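Local coordinates for probable quinone reductase Qor (NADPH:quinone reductase) (Zeta-crystallin homolog protein) (Mycobacterium tuberculosis, PDB 4RVU) that binds NADPH and probably uses it to reduce quinones, as a zeta-crystallin-like quinone oxidoreductase of the medium-chain dehydrogenase type, at residues T227-D230 and A231-S235; D311-R314 and A315-L319. All blocks are in the same frame, centred on the assembly; numbering follows the deposited sequence.

In the fold
Contact 1 (227-235) comes first along the chain and contact 2 (311-319) follows it. Each is a local contact along one short helix and adjoining residues. Their centres lie 28 Å apart, and their nearest atoms are about 12 Å apart without touching. Contact 1 sits on helix 229-234, which follows strand 217-222 and precedes strand 240-244 of the six-stranded parallel sheet, in the Rossmann-type nucleotide-binding part. Contact 2 sits on helix 312-320, which joins strands 303-308 and 327-331 of the mixed sheet that also holds the GroES-like strands. NADPH relates the two helices: Leu319 of contact 2 touches it, and the side chain of Thr228 of contact 1 lies about 6 Å from it.

Contact 1 of 2, residues T227-D230 and A231-S235; sequences TTFD and ASLAS
Ser232 sits one turn after Thr228, and its amide N bonds to Thr228 O at 2.8 Å. The next bond, from Leu233 N to Phe229 O, is 2.9 Å and nearly straight (172°). Ala234 N then bonds to Asp230 O, less straight and tilted from the carbonyl plane. These three bonds run the length of the short helix 229-234.

The buried side is tightest at Ser232, whose OG lies 3.1 Å from Thr228 O. With CG anti to the backbone N (chi1 -174°), the Phe229 ring stands out from the helix and leans toward Leu233. The touch is light and oblique, Phe229 CE1 to Leu233 CD2 at 4.3 Å, and Leu242 of strand 240-244 completes it by packing against both residues. On another side of the helix, Ala231 and Ala234 pack on helix 201-212. Ser235 OG turns back to Ala231 O at 2.6 Å, near the last turn.

The looser side holds Asp230 and a water. Asp230 is exposed, and its OD1 lies at the Phe229 ring edge, in plane. That oxygen also forms a salt bridge with Arg259. The water accepts from Ala231 N at 3.2 Å and donates to Thr227 O at 3.0 Å, so it ties the helix to the residue before its N-cap.

Thr228 occupies the N-cap position, but its side chain makes no capping bond. Its OG1 bonds to Asp222 OD2 instead. Ser232 OG reaches the same carboxylate oxygen and also His152 NE2. These buried hydroxyls from successive turns are consistent with anchoring the helix start to Asp222 and His152, with the Thr228 side chain about 4 Å from that of the NADPH-binding Tyr197.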
ATOM      1  N   THR A 227     -10.263 -12.395 -10.928  1.00 20.43           N
ATOM      2  CA  THR A 227      -9.807 -13.786 -11.075  1.00 19.78           C
ATOM      3  C   THR A 227      -8.354 -14.056 -10.666  1.00 19.54           C
ATOM      4  O   THR A 227      -7.919 -15.209 -10.601  1.00 20.28           O
ATOM      5  CB  THR A 227     -10.024 -14.303 -12.514  1.00 20.06           C
ATOM      6  OG1 THR A 227      -9.242 -13.517 -13.422  1.00 19.95           O
ATOM      7  CG2 THR A 227     -11.482 -14.198 -12.897  1.00 19.23           C
ATOM      8  N   THR A 228      -7.610 -12.998 -10.367  1.00 17.82           N
ATOM      9  CA  THR A 228      -6.197 -13.158 -10.078  1.00 16.97           C
ATOM     10  C   THR A 228      -5.782 -12.587  -8.722  1.00 17.00           C
ATOM     11  O   THR A 228      -4.692 -12.894  -8.251  1.00 18.01           O
ATOM     12  CB  THR A 228      -5.338 -12.491 -11.153  1.00 18.04           C
ATOM     13  OG1 THR A 228      -5.765 -11.132 -11.320  1.00 18.11           O
ATOM     14  CG2 THR A 228      -5.469 -13.232 -12.490  1.00 17.84           C
ATOM     15  N   PHE A 229      -6.622 -11.747  -8.120  1.00 19.15           N
ATOM     16  CA  PHE A 229      -6.226 -11.023  -6.906  1.00 19.66           C
ATOM     17  C   PHE A 229      -5.735 -11.935  -5.775  1.00 19.93           C
ATOM     18  O   PHE A 229      -4.656 -11.706  -5.208  1.00 19.71           O
ATOM     19  CB  PHE A 229      -7.341 -10.108  -6.387  1.00 19.31           C
ATOM     20  CG  PHE A 229      -6.911  -9.258  -5.228  1.00 19.73           C
ATOM     21  CD1 PHE A 229      -7.064  -9.714  -3.925  1.00 20.17           C
ATOM     22  CD2 PHE A 229      -6.310  -8.023  -5.439  1.00 19.90           C
ATOM     23  CE1 PHE A 229      -6.654  -8.951  -2.851  1.00 20.06           C
ATOM     24  CE2 PHE A 229      -5.892  -7.245  -4.360  1.00 20.27           C
ATOM     25  CZ  PHE A 229      -6.069  -7.719  -3.061  1.00 19.95           C
ATOM     26  N   ASP A 230      -6.524 -12.952  -5.424  1.00 24.03           N
ATOM     27  CA  ASP A 230      -6.135 -13.838  -4.332  1.00 24.11           C
ATOM     28  C   ASP A 230      -4.773 -14.476  -4.585  1.00 23.54           C
ATOM     29  O   ASP A 230      -3.946 -14.576  -3.677  1.00 22.72           O
ATOM     30  CB  ASP A 230      -7.201 -14.914  -4.094  1.00 25.14           C
ATOM     31  CG  ASP A 230      -8.522 -14.328  -3.640  1.00 25.42           C
ATOM     32  OD1 ASP A 230      -8.575 -13.107  -3.389  1.00 24.44           O
ATOM     33  OD2 ASP A 230      -9.511 -15.091  -3.529  1.00 27.09           O
ATOM     34  N   ALA A 231      -4.540 -14.895  -5.829  1.00 17.40           N
ATOM     35  CA  ALA A 231      -3.265 -15.471  -6.219  1.00 17.51           C
ATOM     36  C   ALA A 231      -2.127 -14.451  -6.166  1.00 17.47           C
ATOM     37  O   ALA A 231      -1.021 -14.770  -5.723  1.00 17.37           O
ATOM     38  CB  ALA A 231      -3.366 -16.092  -7.600  1.00 17.93           C
ATOM     39  N   SER A 232      -2.391 -13.232  -6.636  1.00 18.11           N
ATOM     40  CA  SER A 232      -1.401 -12.159  -6.564  1.00 18.24           C
ATOM     41  C   SER A 232      -0.981 -11.920  -5.121  1.00 17.54           C
ATOM     42  O   SER A 232       0.213 -11.858  -4.806  1.00 17.73           O
ATOM     43  CB  SER A 232      -1.978 -10.860  -7.126  1.00 18.36           C
ATOM     44  OG  SER A 232      -2.237 -10.976  -8.513  1.00 18.99           O
ATOM     45  N   LEU A 233      -1.968 -11.774  -4.252  1.00 18.06           N
ATOM     46  CA  LEU A 233      -1.694 -11.512  -2.838  1.00 17.05           C
ATOM     47  C   LEU A 233      -0.863 -12.644  -2.214  1.00 17.64           C
ATOM     48  O   LEU A 233       0.077 -12.398  -1.451  1.00 17.37           O
ATOM     49  CB  LEU A 233      -3.006 -11.299  -2.073  1.00 17.26           C
ATOM     50  CG  LEU A 233      -2.865 -11.013  -0.572  1.00 18.25           C
ATOM     51  CD1 LEU A 233      -2.071  -9.742  -0.377  1.00 18.30           C
ATOM     52  CD2 LEU A 233      -4.215 -10.895   0.106  1.00 17.44           C
ATOM     53  N   ALA A 234      -1.192 -13.886  -2.568  1.00 20.28           N
ATOM     54  CA  ALA A 234      -0.489 -15.059  -2.033  1.00 20.37           C
ATOM     55  C   ALA A 234       0.925 -15.263  -2.586  1.00 21.19           C
ATOM     56  O   ALA A 234       1.683 -16.087  -2.062  1.00 20.73           O
ATOM     57  CB  ALA A 234      -1.325 -16.318  -2.253  1.00 20.88           C
ATOM     58  N   SER A 235       1.272 -14.547  -3.660  1.00 19.22           N
ATOM     59  CA  SER A 235       2.566 -14.731  -4.308  1.00 18.92           C
ATOM     60  C   SER A 235       3.670 -13.774  -3.865  1.00 19.50           C
ATOM     61  O   SER A 235       4.799 -13.872  -4.344  1.00 19.59           O
ATOM     62  CB  SER A 235       2.408 -14.653  -5.828  1.00 19.55           C
ATOM     63  OG  SER A 235       1.436 -15.574  -6.273  1.00 20.27           O
TER
HETATM   64  O   HOH W   1      -6.877 -15.613  -7.847  1.00 25.71           O

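Contact 2 of 2, residues D311-R314 and A315-L319; sequences DALR and AHQDL
The Leu313 methyl CD2 lies over one face of the Gln317 amide, 3.5 Å from Gln317 CD. The Gln317 chain runs extended beyond CG, which brings the flat amide against that methyl, and its CG also packs 3.3 Å from Leu313 O.

Arg314 and Asp318 lie side by side. Their guanidinium and carboxylate planes are turned 73° apart, and Arg314 NE stays 4.9 Å from Asp318 OD2. A water at the guanidinium edge, in plane, links them: it accepts from Arg314 NE and donates to Asp318 OD2 at 2.7 Å. Tyr307 OH bonds to the same carboxylate oxygen. A bend at chi3 (123°) turns the guanidinium back along the helix, where Arg314 NH1 forms a short salt bridge with Asp311 OD2 (2.5 Å).

The His316 ring is on the buried side, packed against helix 45-52, with CD2 3.5 Å from Ala312 O. NE2 bonds to Tyr100 OH and ND1 to Arg51 NH2, which fixes the ring's rotation. Backbone bonds such as His316 N to Ala312 O (2.9 Å) set the one-turn spacing from which these side chains meet.

This is the helix of a beta-alpha-beta unit between parallel strands 303-308 and 327-331, with Leu319 reaching the NADPH pocket.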
ATOM      1  N   ASP A 311     -15.680   0.816 -36.591  1.00 16.90           N
ATOM      2  CA  ASP A 311     -15.749  -0.506 -35.979  1.00 16.84           C
ATOM      3  C   ASP A 311     -15.236  -0.529 -34.545  1.00 16.75           C
ATOM      4  O   ASP A 311     -14.698  -1.539 -34.094  1.00 16.71           O
ATOM      5  CB  ASP A 311     -14.951  -1.520 -36.799  1.00 16.87           C
ATOM      6  CG  ASP A 311     -15.634  -1.897 -38.094  1.00 16.94           C
ATOM      7  OD1 ASP A 311     -16.860  -1.695 -38.211  1.00 16.95           O
ATOM      8  OD2 ASP A 311     -14.935  -2.424 -38.984  1.00 16.98           O
ATOM      9  N   ALA A 312     -15.408   0.579 -33.828  1.00 17.24           N
ATOM     10  CA  ALA A 312     -15.096   0.615 -32.400  1.00 17.16           C
ATOM     11  C   ALA A 312     -15.811  -0.523 -31.672  1.00 17.20           C
ATOM     12  O   ALA A 312     -15.259  -1.134 -30.754  1.00 17.39           O
ATOM     13  CB  ALA A 312     -15.494   1.952 -31.816  1.00 17.54           C
ATOM     14  N   LEU A 313     -17.042  -0.805 -32.086  1.00 21.53           N
ATOM     15  CA  LEU A 313     -17.829  -1.899 -31.510  1.00 22.09           C
ATOM     16  C   LEU A 313     -17.052  -3.211 -31.542  1.00 22.25           C
ATOM     17  O   LEU A 313     -16.976  -3.937 -30.546  1.00 22.14           O
ATOM     18  CB  LEU A 313     -19.160  -2.035 -32.282  1.00 22.55           C
ATOM     19  CG  LEU A 313     -20.180  -3.135 -31.962  1.00 24.86           C
ATOM     20  CD1 LEU A 313     -21.556  -2.728 -32.478  1.00 25.21           C
ATOM     21  CD2 LEU A 313     -19.794  -4.469 -32.576  1.00 23.65           C
ATOM     22  N   ARG A 314     -16.472  -3.501 -32.701  1.00 24.59           N
ATOM     23  CA  ARG A 314     -15.763  -4.749 -32.945  1.00 24.14           C
ATOM     24  C   ARG A 314     -14.524  -4.830 -32.052  1.00 25.16           C
ATOM     25  O   ARG A 314     -14.211  -5.881 -31.491  1.00 25.12           O
ATOM     26  CB  ARG A 314     -15.404  -4.831 -34.448  1.00 24.84           C
ATOM     27  CG  ARG A 314     -14.631  -6.057 -34.922  1.00 27.07           C
ATOM     28  CD  ARG A 314     -14.522  -6.046 -36.485  1.00 28.71           C
ATOM     29  NE  ARG A 314     -13.141  -6.088 -36.987  1.00 29.29           N
ATOM     30  CZ  ARG A 314     -12.617  -5.204 -37.836  1.00 29.33           C
ATOM     31  NH1 ARG A 314     -13.347  -4.203 -38.303  1.00 26.45           N
ATOM     32  NH2 ARG A 314     -11.351  -5.322 -38.228  1.00 31.79           N
ATOM     33  N   ALA A 315     -13.832  -3.705 -31.902  1.00 17.44           N
ATOM     34  CA  ALA A 315     -12.662  -3.647 -31.035  1.00 17.90           C
ATOM     35  C   ALA A 315     -13.045  -3.919 -29.589  1.00 17.40           C
ATOM     36  O   ALA A 315     -12.352  -4.655 -28.886  1.00 17.42           O
ATOM     37  CB  ALA A 315     -11.975  -2.299 -31.152  1.00 17.51           C
ATOM     38  N   HIS A 316     -14.131  -3.314 -29.129  1.00 20.00           N
ATOM     39  CA  HIS A 316     -14.554  -3.541 -27.746  1.00 19.83           C
ATOM     40  C   HIS A 316     -14.946  -5.001 -27.518  1.00 19.99           C
ATOM     41  O   HIS A 316     -14.635  -5.574 -26.473  1.00 20.03           O
ATOM     42  CB  HIS A 316     -15.678  -2.595 -27.340  1.00 20.56           C
ATOM     43  CG  HIS A 316     -15.201  -1.238 -26.924  1.00 20.59           C
ATOM     44  ND1 HIS A 316     -15.747  -0.551 -25.862  1.00 20.17           N
ATOM     45  CD2 HIS A 316     -14.235  -0.439 -27.435  1.00 20.58           C
ATOM     46  CE1 HIS A 316     -15.142   0.618 -25.740  1.00 20.68           C
ATOM     47  NE2 HIS A 316     -14.223   0.712 -26.683  1.00 20.59           N
ATOM     48  N   GLN A 317     -15.614  -5.611 -28.493  1.00 23.20           N
ATOM     49  CA  GLN A 317     -15.901  -7.043 -28.429  1.00 23.57           C
ATOM     50  C   GLN A 317     -14.642  -7.891 -28.290  1.00 23.26           C
ATOM     51  O   GLN A 317     -14.557  -8.737 -27.398  1.00 23.38           O
ATOM     52  CB  GLN A 317     -16.680  -7.505 -29.665  1.00 23.79           C
ATOM     53  CG  GLN A 317     -18.097  -6.974 -29.726  1.00 23.59           C
ATOM     54  CD  GLN A 317     -18.843  -7.455 -30.962  1.00 24.96           C
ATOM     55  OE1 GLN A 317     -18.251  -7.629 -32.029  1.00 24.08           O
ATOM     56  NE2 GLN A 317     -20.147  -7.668 -30.822  1.00 25.19           N
ATOM     57  N   ASP A 318     -13.681  -7.689 -29.192  1.00 20.52           N
ATOM     58  CA  ASP A 318     -12.444  -8.469 -29.181  1.00 20.05           C
ATOM     59  C   ASP A 318     -11.651  -8.257 -27.888  1.00 20.71           C
ATOM     60  O   ASP A 318     -11.063  -9.194 -27.348  1.00 20.11           O
ATOM     61  CB  ASP A 318     -11.562  -8.103 -30.384  1.00 20.19           C
ATOM     62  CG  ASP A 318     -12.174  -8.504 -31.711  1.00 21.84           C
ATOM     63  OD1 ASP A 318     -13.148  -9.288 -31.719  1.00 20.99           O
ATOM     64  OD2 ASP A 318     -11.653  -8.043 -32.754  1.00 20.90           O
ATOM     65  N   LEU A 319     -11.642  -7.019 -27.395  1.00 20.01           N
ATOM     66  CA  LEU A 319     -10.889  -6.681 -26.196  1.00 20.48           C
ATOM     67  C   LEU A 319     -11.480  -7.406 -24.991  1.00 20.22           C
ATOM     68  O   LEU A 319     -10.760  -8.067 -24.233  1.00 21.54           O
ATOM     69  CB  LEU A 319     -10.895  -5.167 -25.975  1.00 21.23           C
ATOM     70  CG  LEU A 319     -10.191  -4.638 -24.734  1.00 22.28           C
ATOM     71  CD1 LEU A 319      -8.745  -5.104 -24.718  1.00 21.91           C
ATOM     72  CD2 LEU A 319     -10.269  -3.117 -24.683  1.00 23.52           C
TER
HETATM   73  O   HOH W   2     -12.304  -8.630 -35.296  1.00 28.67           O